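Local atomic coordinates of haloacid dehalogenase-like hydrolase (Bacteroides thetaiotaomicron, PDB entry 2RBK), a protein that probably acts as a magnesium-dependent phosphatase of the haloacid dehalogenase superfamily. Residues G172-Y175 with P176-D180. Residues are numbered along the deposited sequence; the frame is centred on the assembly and turned at random.
Sequences GRWY and PAFAD. With VN4 (oxido(dioxo)vanadium), chain C.
Trp174 lies between the bound vanadate, over one face of its indole, and Phe178, over the other. CB already touches the ligand, 3.4 Å from O2 of the vanadate. Chi1 at 55° places CG between the backbone N and the carbonyl carbon, close to the ligand. CG and CD1 both lie near O3 of the vanadate, and the water bound to vanadium sits over the ring. Next round the rim, NE1 gives a weak hydrogen bond to Asp180 OD2 (2.9 Å); this oxygen lies at the indole edge, while the carboxylate plane is turned 44° from the ring. Asp180 is also hydrogen-bonded through OD1 to Thr151 and through OD2 to Asn69. Farther out, CE2, CZ2 and CH2 rest on Phe178, whose edge meets the opposite indole face in a T-shaped stack, Trp174 CZ2 to Phe178 CZ 3.5 Å, planes at 86°. A serine in place of Trp174 would probably leave the vanadate without its aromatic wall and the Phe178 edge facing a gap.

The loop closes through a type I turn from Tyr175 to Phe178. At the start of the turn Pro176 CD packs over the Tyr175 ring in a CH-pi contact, 3.6 Å from the ring centroid. At the foot of the loop Gly172 and Asp180 form an antiparallel hydrogen-bonded pair; Gly172 N reaches Asp180 O at 2.9 Å. Arg173 lays one face of its guanidinium over Ala179 CB, gives a weak hydrogen bond from NH1 to Pro176 O, and its NH2 forms a salt bridge with Glu159.

The whole loop joins strands 170-172 and 180-182, with Phe178 packed against helix 119-128 and strand 149-152 while Trp174 reaches Asp10 at the magnesium site.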
loop_
_atom_site.group_PDB
_atom_site.type_symbol
_atom_site.label_atom_id
_atom_site.label_comp_id
_atom_site.label_asym_id
_atom_site.label_seq_id
_atom_site.Cartn_x
_atom_site.Cartn_y
_atom_site.Cartn_z
ATOM N N GLY A 172 -3.156 -6.704 6.436
ATOM C CA GLY A 172 -3.820 -5.421 6.291
ATOM C C GLY A 172 -4.788 -5.384 5.139
ATOM O O GLY A 172 -4.578 -6.135 4.186
ATOM N N ARG A 173 -5.748 -4.513 5.136
ATOM C CA ARG A 173 -6.596 -4.312 3.915
ATOM C C ARG A 173 -6.653 -2.830 3.457
ATOM O O ARG A 173 -6.744 -1.885 4.232
ATOM C CB ARG A 173 -8.031 -4.731 4.086
ATOM C CG ARG A 173 -8.334 -6.081 4.620
ATOM C CD ARG A 173 -9.776 -6.587 4.692
ATOM N NE ARG A 173 -9.695 -7.960 5.238
ATOM C CZ ARG A 173 -10.064 -9.013 4.615
ATOM N NH1 ARG A 173 -10.661 -8.906 3.429
ATOM N NH2 ARG A 173 -9.912 -10.236 5.129
ATOM N N TRP A 174 -6.616 -2.637 2.104
ATOM C CA TRP A 174 -6.915 -1.425 1.418
ATOM C C TRP A 174 -8.148 -1.406 0.547
ATOM O O TRP A 174 -8.568 -0.429 0.045
ATOM C CB TRP A 174 -5.714 -0.939 0.596
ATOM C CG TRP A 174 -5.083 -1.858 -0.397
ATOM C CD1 TRP A 174 -4.119 -2.831 -0.148
ATOM C CD2 TRP A 174 -5.324 -1.912 -1.813
ATOM N NE1 TRP A 174 -3.766 -3.452 -1.273
ATOM C CE2 TRP A 174 -4.456 -2.921 -2.325
ATOM C CE3 TRP A 174 -6.130 -1.223 -2.696
ATOM C CZ2 TRP A 174 -4.374 -3.280 -3.674
ATOM C CZ3 TRP A 174 -6.067 -1.551 -4.036
ATOM C CH2 TRP A 174 -5.215 -2.537 -4.490
ATOM N N TYR A 175 -8.729 -2.598 0.447
ATOM C CA TYR A 175 -9.936 -2.792 -0.316
ATOM C C TYR A 175 -10.740 -3.933 0.335
ATOM O O TYR A 175 -10.020 -4.863 0.803
ATOM C CB TYR A 175 -9.642 -3.096 -1.796
ATOM C CG TYR A 175 -10.821 -3.023 -2.711
ATOM C CD1 TYR A 175 -11.250 -1.781 -3.189
ATOM C CD2 TYR A 175 -11.524 -4.157 -3.100
ATOM C CE1 TYR A 175 -12.340 -1.683 -4.035
ATOM C CE2 TYR A 175 -12.602 -4.070 -3.931
ATOM C CZ TYR A 175 -12.998 -2.824 -4.403
ATOM O OH TYR A 175 -14.092 -2.773 -5.224
ATOM N N PRO A 176 -12.039 -3.940 0.424
ATOM C CA PRO A 176 -12.669 -5.016 1.248
ATOM C C PRO A 176 -12.571 -6.438 0.721
ATOM O O PRO A 176 -12.737 -7.512 1.374
ATOM C CB PRO A 176 -14.130 -4.490 1.329
ATOM C CG PRO A 176 -14.060 -3.072 0.915
ATOM C CD PRO A 176 -12.966 -2.916 -0.130
ATOM N N ALA A 177 -12.335 -6.696 -0.579
ATOM C CA ALA A 177 -12.466 -8.119 -0.900
ATOM C C ALA A 177 -11.280 -9.041 -0.659
ATOM O O ALA A 177 -11.290 -10.275 -0.897
ATOM C CB ALA A 177 -12.788 -8.165 -2.399
ATOM N N PHE A 178 -10.191 -8.495 -0.149
ATOM C CA PHE A 178 -8.936 -9.232 -0.016
ATOM C C PHE A 178 -8.070 -8.562 1.019
ATOM O O PHE A 178 -8.362 -7.445 1.417
ATOM C CB PHE A 178 -8.245 -9.227 -1.358
ATOM C CG PHE A 178 -7.873 -7.860 -1.948
ATOM C CD1 PHE A 178 -6.645 -7.295 -1.655
ATOM C CD2 PHE A 178 -8.737 -7.151 -2.812
ATOM C CE1 PHE A 178 -6.291 -6.066 -2.207
ATOM C CE2 PHE A 178 -8.388 -5.923 -3.372
ATOM C CZ PHE A 178 -7.146 -5.395 -3.055
ATOM N N ALA A 179 -7.006 -9.236 1.409
ATOM C CA ALA A 179 -6.059 -8.709 2.384
ATOM C C ALA A 179 -4.644 -8.932 1.858
ATOM O O ALA A 179 -4.419 -9.860 1.095
ATOM C CB ALA A 179 -6.246 -9.382 3.746
ATOM N N ASP A 180 -3.693 -8.150 2.366
ATOM C CA ASP A 180 -2.285 -8.329 2.102
ATOM C C ASP A 180 -1.598 -8.870 3.348
ATOM O O ASP A 180 -1.777 -8.315 4.439
ATOM C CB ASP A 180 -1.618 -7.002 1.737
ATOM C CG ASP A 180 -2.051 -6.397 0.417
ATOM O OD1 ASP A 180 -2.359 -7.139 -0.544
ATOM O OD2 ASP A 180 -2.018 -5.120 0.386
HETATM V V VN4 C . -2.873 1.651 -1.140
HETATM O O1 VN4 C . -2.035 2.249 -2.447
HETATM O O2 VN4 C . -4.609 1.903 -0.995
HETATM O O3 VN4 C . -2.331 0.220 -0.124
HETATM O O HOH W 1 -3.048 -4.263 2.797
HETATM O O HOH W 2 -1.695 -5.584 -2.907
HETATM O O HOH W 3 -7.036 -5.064 0.945
HETATM O O HOH W 4 -3.084 0.035 -2.502
#